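PDB 6FBM: gram-negative insecticidal protein from Chromobacterium piscinae, which is an insecticidal toxin of the MACPF and beta-tripod families and, like many MACPF proteins, probably acts by forming pores in target membranes. Local coordinates for residues A[12-20]-A[129-137]; A[319-330]-A[342-352]. All blocks are in the same frame, centred on the assembly; numbering follows the deposited sequence.

Interaction 1: residues A[12-20]-A[129-137]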
loop_
_atom_site.group_PDB
_atom_site.type_symbol
_atom_site.label_atom_id
_atom_site.label_comp_id
_atom_site.label_asym_id
_atom_site.label_seq_id
_atom_site.Cartn_x
_atom_site.Cartn_y
_atom_site.Cartn_z
ATOM N N ASN A 12 -8.714 5.723 19.907
ATOM C CA ASN A 12 -8.704 5.944 18.466
ATOM C C ASN A 12 -10.095 6.272 17.885
ATOM O O ASN A 12 -10.243 6.314 16.667
ATOM C CB ASN A 12 -8.134 4.689 17.764
ATOM C CG ASN A 12 -9.075 3.506 17.869
ATOM O OD1 ASN A 12 -9.884 3.439 18.779
ATOM N ND2 ASN A 12 -8.930 2.575 17.003
ATOM N N LEU A 13 -11.105 6.486 18.729
ATOM C CA LEU A 13 -12.442 6.787 18.234
ATOM C C LEU A 13 -12.394 8.197 17.674
ATOM O O LEU A 13 -12.037 9.112 18.380
ATOM C CB LEU A 13 -13.479 6.762 19.350
ATOM C CG LEU A 13 -14.931 7.074 18.933
ATOM C CD1 LEU A 13 -15.585 5.896 18.183
ATOM C CD2 LEU A 13 -15.714 7.497 20.177
ATOM N N PRO A 14 -12.733 8.359 16.381
ATOM C CA PRO A 14 -12.738 9.702 15.833
ATOM C C PRO A 14 -13.684 10.646 16.598
ATOM O O PRO A 14 -14.786 10.257 17.026
ATOM C CB PRO A 14 -13.223 9.477 14.403
ATOM C CG PRO A 14 -12.783 8.116 14.051
ATOM C CD PRO A 14 -12.940 7.325 15.327
ATOM N N GLY A 15 -13.197 11.864 16.811
ATOM C CA GLY A 15 -13.888 12.858 17.608
ATOM C C GLY A 15 -13.311 13.035 18.995
ATOM O O GLY A 15 -13.414 14.129 19.570
ATOM N N VAL A 16 -12.694 11.991 19.544
ATOM C CA VAL A 16 -12.254 12.043 20.918
ATOM C C VAL A 16 -11.341 13.223 21.201
ATOM O O VAL A 16 -11.415 13.792 22.284
ATOM C CB VAL A 16 -11.562 10.739 21.355
ATOM C CG1 VAL A 16 -10.924 10.893 22.726
ATOM C CG2 VAL A 16 -12.574 9.614 21.479
ATOM N N THR A 17 -10.492 13.592 20.245
ATOM C CA THR A 17 -9.520 14.673 20.435
ATOM C C THR A 17 -10.187 16.020 20.474
ATOM O O THR A 17 -9.570 16.980 20.904
ATOM C CB THR A 17 -8.473 14.742 19.311
ATOM O OG1 THR A 17 -9.144 14.938 18.055
ATOM C CG2 THR A 17 -7.631 13.455 19.260
ATOM N N SER A 18 -11.423 16.102 19.988
ATOM C CA SER A 18 -12.180 17.351 20.055
ATOM C C SER A 18 -12.872 17.574 21.384
ATOM O O SER A 18 -13.226 18.690 21.687
ATOM C CB SER A 18 -13.217 17.389 18.951
ATOM O OG SER A 18 -12.576 17.268 17.709
ATOM N N MET A 19 -13.062 16.515 22.161
ATOM C CA MET A 19 -13.859 16.601 23.361
ATOM C C MET A 19 -13.117 17.335 24.477
ATOM O O MET A 19 -11.906 17.157 24.686
ATOM C CB MET A 19 -14.289 15.224 23.821
ATOM C CG MET A 19 -15.141 14.482 22.798
ATOM S SD MET A 19 -16.488 15.441 22.056
ATOM C CE MET A 19 -17.603 15.570 23.473
ATOM N N GLY A 20 -13.831 18.233 25.138
ATOM C CA GLY A 20 -13.251 18.970 26.224
ATOM C C GLY A 20 -12.246 20.013 25.801
ATOM O O GLY A 20 -11.467 20.481 26.621
ATOM N N VAL A 129 -24.369 12.054 10.819
ATOM C CA VAL A 129 -23.884 11.709 12.144
ATOM C C VAL A 129 -23.589 10.228 12.194
ATOM O O VAL A 129 -24.405 9.427 11.763
ATOM C CB VAL A 129 -24.935 12.008 13.241
ATOM C CG1 VAL A 129 -24.399 11.647 14.634
ATOM C CG2 VAL A 129 -25.387 13.477 13.183
ATOM N N LEU A 130 -22.408 9.870 12.677
ATOM C CA LEU A 130 -22.100 8.485 12.986
ATOM C C LEU A 130 -22.334 8.242 14.485
ATOM O O LEU A 130 -22.971 7.265 14.862
ATOM C CB LEU A 130 -20.656 8.167 12.575
ATOM C CG LEU A 130 -20.343 8.486 11.111
ATOM C CD1 LEU A 130 -18.867 8.351 10.858
ATOM C CD2 LEU A 130 -21.121 7.624 10.129
ATOM N N TRP A 131 -21.798 9.115 15.333
ATOM C CA TRP A 131 -22.034 9.032 16.762
ATOM C C TRP A 131 -21.923 10.379 17.425
ATOM O O TRP A 131 -21.439 11.338 16.819
ATOM C CB TRP A 131 -21.059 8.055 17.430
ATOM C CG TRP A 131 -19.663 8.293 17.077
ATOM C CD1 TRP A 131 -18.824 9.149 17.689
ATOM C CD2 TRP A 131 -18.917 7.643 16.049
ATOM N NE1 TRP A 131 -17.550 9.067 17.116
ATOM C CE2 TRP A 131 -17.592 8.114 16.130
ATOM C CE3 TRP A 131 -19.217 6.644 15.130
ATOM C CZ2 TRP A 131 -16.603 7.706 15.249
ATOM C CZ3 TRP A 131 -18.240 6.221 14.269
ATOM C CH2 TRP A 131 -16.946 6.746 14.327
ATOM N N TYR A 132 -22.413 10.441 18.662
ATOM C CA TYR A 132 -22.235 11.574 19.528
ATOM C C TYR A 132 -21.247 11.142 20.598
ATOM O O TYR A 132 -21.229 9.982 21.012
ATOM C CB TYR A 132 -23.562 11.996 20.163
ATOM C CG TYR A 132 -24.689 12.296 19.183
ATOM C CD1 TYR A 132 -24.822 13.572 18.635
ATOM C CD2 TYR A 132 -25.648 11.335 18.833
ATOM C CE1 TYR A 132 -25.850 13.889 17.742
ATOM C CE2 TYR A 132 -26.678 11.634 17.936
ATOM C CZ TYR A 132 -26.783 12.916 17.383
ATOM O OH TYR A 132 -27.799 13.269 16.476
ATOM N N ILE A 133 -20.396 12.065 21.013
ATOM C CA ILE A 133 -19.564 11.865 22.186
ATOM C C ILE A 133 -20.015 12.950 23.144
ATOM O O ILE A 133 -20.298 14.080 22.717
ATOM C CB ILE A 133 -18.056 12.003 21.924
ATOM C CG1 ILE A 133 -17.664 11.291 20.619
ATOM C CG2 ILE A 133 -17.284 11.467 23.112
ATOM C CD1 ILE A 133 -16.231 11.472 20.208
ATOM N N SER A 134 -20.126 12.601 24.421
ATOM C CA SER A 134 -20.532 13.571 25.433
ATOM C C SER A 134 -19.703 13.391 26.684
ATOM O O SER A 134 -19.243 12.298 26.984
ATOM C CB SER A 134 -22.013 13.437 25.740
ATOM O OG SER A 134 -22.305 12.122 26.183
ATOM N N LEU A 135 -19.476 14.509 27.355
ATOM C CA LEU A 135 -18.714 14.561 28.589
ATOM C C LEU A 135 -19.644 14.591 29.802
ATOM O O LEU A 135 -20.855 14.837 29.668
ATOM C CB LEU A 135 -17.868 15.833 28.613
ATOM C CG LEU A 135 -16.827 15.949 27.498
ATOM C CD1 LEU A 135 -16.004 17.201 27.710
ATOM C CD2 LEU A 135 -15.907 14.739 27.459
ATOM N N PRO A 136 -19.073 14.372 30.999
ATOM C CA PRO A 136 -19.786 14.658 32.226
ATOM C C PRO A 136 -20.179 16.139 32.353
ATOM O O PRO A 136 -19.675 17.017 31.624
ATOM C CB PRO A 136 -18.748 14.314 33.304
ATOM C CG PRO A 136 -17.883 13.307 32.698
ATOM C CD PRO A 136 -17.729 13.852 31.300
ATOM N N GLY A 137 -21.066 16.389 33.306
ATOM C CA GLY A 137 -21.498 17.742 33.654
ATOM C C GLY A 137 -20.376 18.509 34.295
ATOM O O GLY A 137 -19.407 17.910 34.762
#
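Met19 lies across Ile133 and Leu135, and its path illustrates how one flexible side chain can follow the contour of a strand. Met19 CB rests against Leu135 CD2 at 4.0 Å. The next carbon, Met19 CG, meets the methyl Ile133 CG2 at 3.7 Å, and the sulfur passes over the branch point, with Met19 SD 3.8 Å from Ile133 CB. Because all three torsions are near -60°, the chain curls onto the strand instead of extending, and CE ends beside the backbone, close to Ile133 O. Leu135 goes on to cover the backbone of Gly20, Leu135 CD1 lying 3.5 Å from Gly20 N.

Further along, Ile133 CD1 fits against the type II turn of residues 13 to 16, sitting 3.5 Å from Gly15 C at a place where the turn carries no side chain. The same turn presents its carbonyl to the indole: Trp131 NE1 donates to Pro14 O at 3.0 Å, with the acceptor in the ring plane, at the edge. Leu13 CD1 lies above the ring near its rim, 3.6 Å from Trp131 CZ2, and Pro14 crosses the indole at about a right angle.

Trp131 and Ile133 belong to strand 120-134 of the MAC/Perforin domain, with Leu135 just after it. The strand turns a corner at Leu130, where Leu130 and Trp131 form a classic beta bulge opposite Val177. The N-terminal loop thus packs just beyond the bend. Its chemistry is mostly apolar and without direction, whereas the one directional bond from the indole probably sets the ring's rotation and the position of the turn.

Interaction 2: residues A[319-330]-A[342-352]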
loop_
_atom_site.group_PDB
_atom_site.type_symbol
_atom_site.label_atom_id
_atom_site.label_comp_id
_atom_site.label_asym_id
_atom_site.label_seq_id
_atom_site.Cartn_x
_atom_site.Cartn_y
_atom_site.Cartn_z
ATOM N N LEU A 319 -29.114 53.728 -8.255
ATOM C CA LEU A 319 -28.289 54.817 -8.705
ATOM C C LEU A 319 -29.193 55.753 -9.480
ATOM O O LEU A 319 -29.724 55.384 -10.529
ATOM C CB LEU A 319 -27.191 54.246 -9.589
ATOM C CG LEU A 319 -26.079 55.141 -10.119
ATOM C CD1 LEU A 319 -25.331 55.848 -9.013
ATOM C CD2 LEU A 319 -25.154 54.296 -10.976
ATOM N N MET A 320 -29.358 56.968 -8.957
ATOM C CA MET A 320 -30.209 57.992 -9.576
ATOM C C MET A 320 -29.421 58.992 -10.438
ATOM O O MET A 320 -28.323 59.449 -10.093
ATOM C CB MET A 320 -30.947 58.768 -8.499
ATOM C CG MET A 320 -32.047 59.644 -9.026
ATOM S SD MET A 320 -33.069 60.310 -7.695
ATOM C CE MET A 320 -31.899 61.371 -6.829
ATOM N N ASP A 321 -30.026 59.343 -11.559
ATOM C CA ASP A 321 -29.656 60.508 -12.330
ATOM C C ASP A 321 -30.900 61.407 -12.316
ATOM O O ASP A 321 -31.901 61.089 -12.959
ATOM C CB ASP A 321 -29.247 60.073 -13.736
ATOM C CG ASP A 321 -28.962 61.242 -14.651
ATOM O OD1 ASP A 321 -29.171 62.393 -14.227
ATOM O OD2 ASP A 321 -28.589 61.008 -15.805
ATOM N N ALA A 322 -30.832 62.498 -11.540
ATOM C CA ALA A 322 -31.998 63.362 -11.308
ATOM C C ALA A 322 -32.248 64.363 -12.434
ATOM O O ALA A 322 -33.345 64.922 -12.504
ATOM C CB ALA A 322 -31.876 64.103 -9.972
ATOM N N ARG A 323 -31.257 64.595 -13.311
ATOM C CA ARG A 323 -31.383 65.574 -14.391
ATOM C C ARG A 323 -31.029 64.940 -15.748
ATOM O O ARG A 323 -30.099 65.387 -16.436
ATOM C CB ARG A 323 -30.487 66.809 -14.146
ATOM C CG ARG A 323 -30.631 67.576 -12.814
ATOM C CD ARG A 323 -29.450 68.529 -12.710
ATOM N NE ARG A 323 -29.429 69.358 -11.494
ATOM C CZ ARG A 323 -29.068 68.955 -10.267
ATOM N NH1 ARG A 323 -28.695 67.700 -10.014
ATOM N NH2 ARG A 323 -29.078 69.841 -9.257
ATOM N N PRO A 324 -31.781 63.893 -16.167
ATOM C CA PRO A 324 -31.542 63.364 -17.494
ATOM C C PRO A 324 -32.153 64.267 -18.576
ATOM O O PRO A 324 -32.962 65.165 -18.254
ATOM C CB PRO A 324 -32.265 62.020 -17.450
ATOM C CG PRO A 324 -33.435 62.275 -16.570
ATOM C CD PRO A 324 -32.934 63.227 -15.524
ATOM N N PRO A 325 -31.793 64.023 -19.844
ATOM C CA PRO A 325 -32.443 64.774 -20.902
ATOM C C PRO A 325 -33.944 64.480 -20.965
ATOM O O PRO A 325 -34.320 63.321 -20.950
ATOM C CB PRO A 325 -31.739 64.301 -22.185
ATOM C CG PRO A 325 -30.461 63.695 -21.729
ATOM C CD PRO A 325 -30.748 63.129 -20.356
ATOM N N MET A 326 -34.772 65.517 -21.031
ATOM C CA MET A 326 -36.212 65.348 -21.135
ATOM C C MET A 326 -36.645 65.612 -22.566
ATOM O O MET A 326 -36.270 66.614 -23.161
ATOM C CB MET A 326 -36.922 66.295 -20.170
ATOM C CG MET A 326 -36.511 66.112 -18.732
ATOM S SD MET A 326 -36.876 64.495 -18.029
ATOM C CE MET A 326 -38.645 64.413 -18.198
ATOM N N VAL A 327 -37.383 64.661 -23.123
ATOM C CA VAL A 327 -37.833 64.709 -24.504
ATOM C C VAL A 327 -39.354 64.740 -24.446
ATOM O O VAL A 327 -39.973 64.100 -23.600
ATOM C CB VAL A 327 -37.313 63.492 -25.297
ATOM C CG1 VAL A 327 -37.872 63.475 -26.716
ATOM C CG2 VAL A 327 -35.784 63.466 -25.281
ATOM N N LYS A 328 -39.965 65.505 -25.348
ATOM C CA LYS A 328 -41.404 65.708 -25.315
ATOM C C LYS A 328 -42.132 64.469 -25.823
ATOM O O LYS A 328 -41.755 63.881 -26.845
ATOM C CB LYS A 328 -41.806 66.924 -26.113
ATOM C CG LYS A 328 -43.172 67.481 -25.726
ATOM C CD LYS A 328 -43.575 68.603 -26.644
ATOM C CE LYS A 328 -44.766 69.320 -26.126
ATOM N NZ LYS A 328 -45.016 70.590 -26.862
ATOM N N ALA A 329 -43.184 64.083 -25.094
ATOM C CA ALA A 329 -43.916 62.878 -25.391
ATOM C C ALA A 329 -45.420 63.144 -25.533
ATOM O O ALA A 329 -46.236 62.268 -25.237
ATOM C CB ALA A 329 -43.635 61.837 -24.322
ATOM N N GLY A 330 -45.788 64.343 -25.986
ATOM C CA GLY A 330 -47.161 64.685 -26.347
ATOM C C GLY A 330 -47.694 65.928 -25.639
ATOM O O GLY A 330 -47.231 66.315 -24.554
ATOM N N ALA A 342 -48.644 69.024 -21.237
ATOM C CA ALA A 342 -47.551 68.438 -21.967
ATOM C C ALA A 342 -46.828 67.463 -21.016
ATOM O O ALA A 342 -46.754 67.686 -19.787
ATOM C CB ALA A 342 -46.623 69.507 -22.477
ATOM N N VAL A 343 -46.330 66.374 -21.606
ATOM C CA VAL A 343 -45.610 65.370 -20.869
ATOM C C VAL A 343 -44.286 65.112 -21.526
ATOM O O VAL A 343 -44.110 65.309 -22.725
ATOM C CB VAL A 343 -46.388 64.052 -20.733
ATOM C CG1 VAL A 343 -47.615 64.256 -19.849
ATOM C CG2 VAL A 343 -46.769 63.472 -22.100
ATOM N N PHE A 344 -43.340 64.685 -20.710
ATOM C CA PHE A 344 -41.972 64.516 -21.144
ATOM C C PHE A 344 -41.421 63.215 -20.562
ATOM O O PHE A 344 -41.606 62.945 -19.377
ATOM C CB PHE A 344 -41.110 65.731 -20.715
ATOM C CG PHE A 344 -41.501 67.026 -21.372
ATOM C CD1 PHE A 344 -42.642 67.729 -20.968
ATOM C CD2 PHE A 344 -40.724 67.562 -22.375
ATOM C CE1 PHE A 344 -43.007 68.905 -21.572
ATOM C CE2 PHE A 344 -41.069 68.767 -22.984
ATOM C CZ PHE A 344 -42.218 69.443 -22.584
ATOM N N ASN A 345 -40.774 62.428 -21.417
ATOM C CA ASN A 345 -40.001 61.274 -21.016
ATOM C C ASN A 345 -38.538 61.650 -20.819
ATOM O O ASN A 345 -38.008 62.445 -21.578
ATOM C CB ASN A 345 -40.045 60.193 -22.087
ATOM C CG ASN A 345 -41.408 59.622 -22.280
ATOM O OD1 ASN A 345 -42.271 59.750 -21.429
ATOM N ND2 ASN A 345 -41.609 59.000 -23.408
ATOM N N PRO A 346 -37.886 61.044 -19.814
ATOM C CA PRO A 346 -36.449 61.164 -19.696
ATOM C C PRO A 346 -35.778 60.179 -20.631
ATOM O O PRO A 346 -36.280 59.076 -20.822
ATOM C CB PRO A 346 -36.183 60.772 -18.249
ATOM C CG PRO A 346 -37.260 59.798 -17.927
ATOM C CD PRO A 346 -38.448 60.165 -18.772
ATOM N N SER A 347 -34.677 60.590 -21.240
ATOM C CA SER A 347 -33.920 59.697 -22.099
ATOM C C SER A 347 -33.130 58.790 -21.226
ATOM O O SER A 347 -32.544 59.238 -20.246
ATOM C CB SER A 347 -33.010 60.458 -23.073
ATOM O OG SER A 347 -33.779 61.076 -24.085
ATOM N N THR A 348 -33.111 57.516 -21.602
ATOM C CA THR A 348 -32.461 56.472 -20.830
ATOM C C THR A 348 -31.372 55.776 -21.619
ATOM O O THR A 348 -31.487 55.609 -22.838
ATOM C CB THR A 348 -33.494 55.407 -20.355
ATOM O OG1 THR A 348 -34.252 54.909 -21.457
ATOM C CG2 THR A 348 -34.438 55.998 -19.328
ATOM N N SER A 349 -30.333 55.336 -20.904
ATOM C CA SER A 349 -29.221 54.569 -21.489
ATOM C C SER A 349 -28.390 53.959 -20.358
ATOM O O SER A 349 -28.603 54.287 -19.183
ATOM C CB SER A 349 -28.327 55.492 -22.323
ATOM O OG SER A 349 -27.791 56.522 -21.485
ATOM N N ASN A 350 -27.439 53.092 -20.719
ATOM C CA ASN A 350 -26.474 52.495 -19.772
ATOM C C ASN A 350 -27.151 51.829 -18.585
ATOM O O ASN A 350 -26.677 51.959 -17.449
ATOM C CB ASN A 350 -25.485 53.555 -19.232
ATOM C CG ASN A 350 -24.727 54.276 -20.325
ATOM O OD1 ASN A 350 -24.559 53.757 -21.456
ATOM N ND2 ASN A 350 -24.242 55.488 -19.996
ATOM N N GLY A 351 -28.273 51.152 -18.829
ATOM C CA GLY A 351 -28.994 50.486 -17.761
ATOM C C GLY A 351 -29.768 51.379 -16.787
ATOM O O GLY A 351 -30.299 50.884 -15.769
ATOM N N TYR A 352 -29.875 52.681 -17.089
ATOM C CA TYR A 352 -30.748 53.561 -16.325
ATOM C C TYR A 352 -32.160 53.413 -16.864
ATOM O O TYR A 352 -32.355 53.200 -18.055
ATOM C CB TYR A 352 -30.315 55.004 -16.434
ATOM C CG TYR A 352 -29.163 55.374 -15.539
ATOM C CD1 TYR A 352 -27.838 55.226 -15.974
ATOM C CD2 TYR A 352 -29.397 55.908 -14.288
ATOM C CE1 TYR A 352 -26.784 55.576 -15.170
ATOM C CE2 TYR A 352 -28.351 56.271 -13.475
ATOM C CZ TYR A 352 -27.035 56.096 -13.912
ATOM O OH TYR A 352 -25.996 56.461 -13.083
#
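A chi1 of -159° swings the Lys328 chain away from its own backbone N and sends it, extended, across Phe344, whose chi1 of -65° sets CG beside its own backbone N, with one ring face against the lysine chain. Lys328 CG stands over that face, 4.0 Å from the centroid of the Phe344 ring, in a CH-pi contact displaced toward the rim. The extended chain then carries NZ past the ring to a salt bridge with Glu331 and to the carbonyls of His363 and Ala364. On the same face of the sheet Met326 bends at chi2 and chi3, which lays Met326 SD 3.8 Å from Pro346 CB and brings CE to the CB of Phe344, crossing that side chain at about a right angle. Pro324 continues this apolar row, its ring beside that of Pro346.

Strands 326-331 and 342-346 form an antiparallel beta hairpin, extended by 358-360 into a three-stranded sheet in what is probably the beta-tripod part of the toxin. Val327 N donates to Asn345 O at 2.8 Å, almost straight at 177°, and Asn345 N answers to Val327 O. Ala329 N binds Val343 O at the same 2.8 Å, though tilted from the carbonyl plane, and Val343 N closes on Gly330 O. Ser347 N carries the ladder on to Pro325 O.

The other face bears Val327 and Asn345; the amide of Asn345 passes Ala329, with Asn345 ND2 3.6 Å from Ala329 CB, and its OD1 accepts from Gln357. Farther along the chain, past the hairpin, Tyr352 turns back onto strand 319-321: Tyr352 CZ lies 3.9 Å from Leu319 CD2, and Tyr352 CE2 nears Asp321 CB.

Overall arrangement
The two contacts lie on opposite sides of the chain's centre, their own centres about 66 Å apart, and share no strand or sheet. Interaction 1 is the more buried: it joins a loop near the N-terminus to a strand over a hundred residues later, in the MAC/Perforin domain, and relies on side chains fitting against a turn. Interaction 2 is local in sequence, partly exposed, and built mainly on the backbone ladder of a hairpin, with a second patch where Tyr352 meets a strand of a neighbouring sheet and a lysine with polar partners beyond it. Long-range closure thus rests here largely on apolar fit, short-range closure on main-chain pairing.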